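Local coordinates for protein purine nucleosidase, (IunH-1) (Sulfolobus solfataricus, PDB 3T8J) that belongs to the nucleoside hydrolase family and binds a sodium ion in an assembly of four chains, at residues Asp7-Glu12 against Glu41-Asn46; Phe258-Asn263 against Thr281-Lys286. All blocks are in the same frame, centred on the assembly; numbering follows the deposited sequence. Where two conformers were deposited one is given.

Contact 1: Asp7-Glu12 against Glu41-Asn46; sequences DCDTAE and EQEVKN. With NA (sodium ion), chain B.
Thr10 places OG1 beside its own backbone N and opposite its carbonyl carbon (chi1 -37°), which aims the hydroxyl at the helical backbone of Glu43, while Glu43, extended beyond CG, runs its carboxylate back toward Asp9. The hydroxyl donates to Glu43 O, with OG1 2.9 Å from that oxygen and above the carbonyl plane. One turn further on, Asn46 answers in the reverse sense: its ND2 donates to Thr10 O at 3.0 Å, with an N-H...O angle of 156°. The acceptor lies almost exactly in the amide plane of Asn46, although the donor stands about 40° out of the Thr10 carbonyl plane. Asn46 has further partners: Gln42 NE2 donates to its OD1, and its own ND2 also reaches Gly82 O. Beside these bonds Thr10 CG2 lies 3.7 Å from Asn46 CB.

This is the C-terminal end of strand 3-8 in the parallel part of the central sheet, where the aspartate-rich loop of the nucleoside hydrolase fold gathers its metal. Helix 40-53 packs against that loop. Asp9 turns OD2 away from the helix to bind the sodium ion at 2.3 Å, a site completed by Asp14, Ile121 O, Ser122 and a water. Its OD1 is taken by the backbone N of Asn37. Glu43 OE2 approaches Asp9 from the other side, 3.2 Å from CB, and the nearest oxygens of the two carboxylates, Asp9 OD1 and Glu43 OE2, are 4.6 Å apart.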
# COMPACT_ATOMS: atom_id res chain seq x y z
N ASP A 7 -8.23 -20.19 23.33
CA ASP A 7 -7.04 -19.36 23.09
C ASP A 7 -7.33 -17.95 23.59
O ASP A 7 -8.25 -17.29 23.12
CB ASP A 7 -6.70 -19.39 21.59
CG ASP A 7 -5.36 -18.72 21.26
OD1 ASP A 7 -4.27 -19.24 21.61
OD2 ASP A 7 -5.38 -17.61 20.65
N CYS A 8 -6.52 -17.53 24.57
CA CYS A 8 -6.79 -16.37 25.44
C CYS A 8 -5.64 -15.34 25.49
O CYS A 8 -4.49 -15.69 25.79
CB CYS A 8 -7.01 -16.85 26.88
SG CYS A 8 -8.41 -17.92 27.10
N ASP A 9 -5.98 -14.06 25.27
CA ASP A 9 -5.15 -12.91 25.68
C ASP A 9 -5.76 -12.41 26.99
O ASP A 9 -6.45 -11.40 27.04
CB ASP A 9 -5.03 -11.80 24.60
CG ASP A 9 -6.37 -11.21 24.11
OD1 ASP A 9 -6.36 -10.03 23.68
OD2 ASP A 9 -7.42 -11.91 24.06
N THR A 10 -5.55 -13.20 28.03
CA THR A 10 -6.53 -13.36 29.11
C THR A 10 -6.91 -12.08 29.85
O THR A 10 -6.10 -11.52 30.58
CB THR A 10 -6.00 -14.33 30.18
OG1 THR A 10 -5.25 -15.41 29.57
CG2 THR A 10 -7.16 -14.88 31.02
N ALA A 11 -8.16 -11.65 29.67
CA ALA A 11 -8.77 -10.57 30.44
C ALA A 11 -10.16 -11.06 30.91
O ALA A 11 -10.47 -12.28 30.83
CB ALA A 11 -8.85 -9.29 29.57
N GLU A 12 -11.01 -10.17 31.40
CA GLU A 12 -12.27 -10.57 32.03
C GLU A 12 -13.16 -11.51 31.20
O GLU A 12 -13.62 -12.54 31.70
CB GLU A 12 -13.05 -9.33 32.52
CG GLU A 12 -13.72 -8.44 31.42
CD GLU A 12 -12.77 -7.89 30.37
OE1 GLU A 12 -12.03 -6.93 30.72
OE2 GLU A 12 -12.78 -8.40 29.21
N GLU A 41 2.91 -11.86 30.31
CA GLU A 41 3.17 -12.76 31.44
C GLU A 41 2.03 -12.72 32.48
O GLU A 41 1.73 -13.74 33.12
CB GLU A 41 4.53 -12.46 32.09
CG GLU A 41 5.73 -12.54 31.15
CD GLU A 41 6.07 -13.96 30.68
OE1 GLU A 41 5.67 -14.94 31.36
OE2 GLU A 41 6.74 -14.10 29.64
N GLN A 42 1.32 -11.59 32.59
CA GLN A 42 0.15 -11.53 33.44
C GLN A 42 -1.03 -12.32 32.83
O GLN A 42 -1.84 -12.90 33.57
CB GLN A 42 -0.26 -10.09 33.77
CG GLN A 42 -1.40 -9.97 34.80
CD GLN A 42 -1.05 -10.58 36.17
OE1 GLN A 42 0.03 -10.29 36.73
NE2 GLN A 42 -1.93 -11.42 36.71
N GLU A 43 -1.11 -12.34 31.51
CA GLU A 43 -2.15 -13.17 30.86
C GLU A 43 -2.00 -14.64 31.20
O GLU A 43 -3.00 -15.34 31.43
CB GLU A 43 -2.12 -12.97 29.34
CG GLU A 43 -2.51 -11.60 28.87
CD GLU A 43 -2.44 -11.45 27.36
OE1 GLU A 43 -1.74 -12.28 26.72
OE2 GLU A 43 -3.10 -10.54 26.83
N VAL A 44 -0.76 -15.14 31.24
CA VAL A 44 -0.49 -16.52 31.63
C VAL A 44 -0.92 -16.78 33.08
O VAL A 44 -1.61 -17.74 33.42
CB VAL A 44 0.99 -16.90 31.42
CG1 VAL A 44 1.28 -18.32 31.88
CG2 VAL A 44 1.45 -16.67 29.98
N LYS A 45 -0.53 -15.87 33.98
CA LYS A 45 -0.91 -15.99 35.38
C LYS A 45 -2.42 -15.90 35.60
O LYS A 45 -2.97 -16.63 36.43
CB LYS A 45 -0.16 -14.95 36.24
CG LYS A 45 1.38 -15.06 36.19
CD LYS A 45 1.94 -16.39 36.62
CE LYS A 45 3.50 -16.40 36.63
NZ LYS A 45 4.11 -15.58 37.74
N ASN A 46 -3.09 -15.07 34.82
CA ASN A 46 -4.55 -14.94 34.91
C ASN A 46 -5.24 -16.27 34.60
O ASN A 46 -6.18 -16.67 35.29
CB ASN A 46 -5.09 -13.89 33.92
CG ASN A 46 -4.87 -12.45 34.37
OD1 ASN A 46 -4.47 -12.16 35.51
ND2 ASN A 46 -5.19 -11.52 33.47
NA NA B . -9.41 -13.02 24.07
O HOH W 1 -10.46 -11.14 25.02

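Contact 2: Phe258-Asn263 against Thr281-Lys286; sequences FVVIDN and TSWSDK
Across this contact the end of an extended strand meets an irregular loop, with Phe258 and Lys286 the nearest backbone pair, their CA atoms 6.3 Å apart. Residues 258-261 finish strand 251-261, which runs antiparallel to both of its neighbours at one margin of the mixed central sheet, and 281-286 belong to the connection from strand 272-275 to strand 289-295. Thus the loop that leaves strand 272-275, the outermost within this chain, and passes over to the far neighbour of strand 251-261 rests on the residues it skirts. Within it, Ser284 and Lys286 form an ST turn: the backbone N of Lys286 donates to Ser284 OG at 3.2 Å.

Phe258 makes the largest single contribution to the packing. With CG anti to the backbone N (chi1 176°), its ring stands out toward the loop and receives Ser284 CB over one face. That carbon lies 3.6 Å from the centroid of the Phe258 ring and only 9° off the ring normal, a CH-pi contact centred on the ring. Trp283 approaches the same ring differently, bringing its CB to the edge, near the ring plane, 3.9 Å from Phe258 CE2. The two aromatic side chains cross at about a right angle, and Phe258 CD2 in turn lies near the plane of the indole, at its edge.

CE3 of the Trp283 indole lies 4.0 Å from Val260 CG2. Ile267 of a second subunit packs on both Val260 and Trp283, which places this patch at a subunit interface, while Trp283 N is held by Asp275 OD2. On the same side of the Phe258 ring as Ser284 CB, the carbonyl oxygen of Lys286 comes obliquely to within 3.3 Å of Phe258 CD1.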
# COMPACT_ATOMS: atom_id res chain seq x y z
N PHE A 258 -17.57 -13.88 1.82
CA PHE A 258 -16.15 -13.90 1.55
C PHE A 258 -15.48 -12.72 2.28
O PHE A 258 -15.80 -11.55 2.00
CB PHE A 258 -15.85 -13.83 0.04
CG PHE A 258 -14.38 -13.75 -0.29
CD1 PHE A 258 -13.53 -14.79 0.00
CD2 PHE A 258 -13.87 -12.63 -0.94
CE1 PHE A 258 -12.19 -14.72 -0.30
CE2 PHE A 258 -12.53 -12.55 -1.25
CZ PHE A 258 -11.69 -13.59 -0.92
N VAL A 259 -14.61 -13.05 3.23
CA VAL A 259 -13.94 -12.05 4.10
C VAL A 259 -12.48 -11.91 3.69
O VAL A 259 -11.75 -12.91 3.62
CB VAL A 259 -13.99 -12.48 5.56
CG1 VAL A 259 -13.29 -11.40 6.44
CG2 VAL A 259 -15.44 -12.70 6.04
N VAL A 260 -12.05 -10.66 3.43
CA VAL A 260 -10.66 -10.34 3.14
C VAL A 260 -10.10 -9.59 4.36
O VAL A 260 -10.81 -8.72 4.87
CB VAL A 260 -10.51 -9.47 1.92
CG1 VAL A 260 -9.05 -9.07 1.70
CG2 VAL A 260 -11.01 -10.25 0.67
N ILE A 261 -8.92 -9.99 4.81
CA ILE A 261 -8.24 -9.30 5.94
C ILE A 261 -7.26 -8.30 5.36
O ILE A 261 -6.37 -8.65 4.57
CB ILE A 261 -7.48 -10.29 6.80
CG1 ILE A 261 -8.35 -11.46 7.26
CG2 ILE A 261 -6.82 -9.55 7.99
CD1 ILE A 261 -9.57 -11.04 8.11
N ASP A 262 -7.35 -7.05 5.80
CA ASP A 262 -6.35 -6.03 5.44
C ASP A 262 -5.12 -6.19 6.36
O ASP A 262 -5.23 -6.03 7.59
CB ASP A 262 -6.92 -4.62 5.56
CG ASP A 262 -5.93 -3.54 5.15
OD1 ASP A 262 -4.77 -3.55 5.64
OD2 ASP A 262 -6.32 -2.65 4.35
N ASN A 263 -4.00 -6.66 5.79
CA ASN A 263 -2.76 -6.87 6.54
C ASN A 263 -1.67 -5.87 6.16
O ASN A 263 -0.48 -6.16 6.25
CB ASN A 263 -2.26 -8.32 6.42
CG ASN A 263 -1.74 -8.65 5.03
OD1 ASN A 263 -2.28 -8.15 4.02
ND2 ASN A 263 -0.71 -9.50 4.96
N THR A 281 -19.23 -5.20 -8.68
CA THR A 281 -18.06 -6.04 -8.83
C THR A 281 -17.95 -6.95 -7.60
O THR A 281 -18.59 -6.71 -6.56
CB THR A 281 -16.76 -5.24 -9.02
OG1 THR A 281 -16.42 -4.57 -7.78
CG2 THR A 281 -16.88 -4.20 -10.14
N SER A 282 -17.15 -8.00 -7.72
CA SER A 282 -17.01 -8.98 -6.65
C SER A 282 -15.58 -9.49 -6.65
O SER A 282 -14.91 -9.54 -7.69
CB SER A 282 -18.05 -10.09 -6.78
OG SER A 282 -17.89 -11.16 -5.85
N TRP A 283 -15.08 -9.80 -5.47
CA TRP A 283 -13.72 -10.25 -5.32
C TRP A 283 -13.59 -11.76 -5.48
O TRP A 283 -12.60 -12.25 -6.07
CB TRP A 283 -13.22 -9.85 -3.93
CG TRP A 283 -13.24 -8.37 -3.71
CD1 TRP A 283 -12.98 -7.38 -4.61
CD2 TRP A 283 -13.52 -7.71 -2.46
NE1 TRP A 283 -13.08 -6.14 -4.00
CE2 TRP A 283 -13.42 -6.32 -2.69
CE3 TRP A 283 -13.85 -8.17 -1.18
CZ2 TRP A 283 -13.61 -5.37 -1.67
CZ3 TRP A 283 -14.04 -7.24 -0.17
CH2 TRP A 283 -13.92 -5.86 -0.43
N SER A 284 -14.56 -12.48 -4.94
CA SER A 284 -14.66 -13.93 -5.06
C SER A 284 -16.10 -14.35 -4.85
O SER A 284 -16.84 -13.68 -4.12
CB SER A 284 -13.78 -14.67 -4.03
OG SER A 284 -13.76 -16.08 -4.24
N ASP A 285 -16.51 -15.46 -5.45
CA ASP A 285 -17.81 -16.05 -5.15
C ASP A 285 -17.74 -17.22 -4.18
O ASP A 285 -18.73 -17.91 -3.99
CB ASP A 285 -18.50 -16.46 -6.44
CG ASP A 285 -19.12 -15.29 -7.13
OD1 ASP A 285 -20.16 -14.79 -6.62
OD2 ASP A 285 -18.56 -14.84 -8.17
N LYS A 286 -16.59 -17.42 -3.55
CA LYS A 286 -16.37 -18.53 -2.66
C LYS A 286 -16.36 -18.05 -1.21
O LYS A 286 -15.38 -17.45 -0.79
CB LYS A 286 -15.04 -19.20 -2.99
CG LYS A 286 -14.93 -19.69 -4.42
CD LYS A 286 -13.48 -20.04 -4.73
CE LYS A 286 -13.34 -20.57 -6.14
NZ LYS A 286 -11.89 -20.81 -6.45

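Overall arrangement
Contacts 1 and 2 reach the same central sheet but lie on opposite sides of the chain's centre, their own centres 32 Å apart and their nearest atoms about 15 Å apart, so they do not touch. The centre of contact 1 lies about 12 Å, and that of contact 2 about 23 Å, from the centre of the chain. Contact 1 is buried and includes Asp9 of the sodium site. Contact 2 sits at the surface, where the sheet has turned antiparallel and a second subunit packs; it supplies no ligand to the sodium ion. Along the chain they follow in series, 7-12 and 41-46 closing long before 258-263 and 281-286 begin.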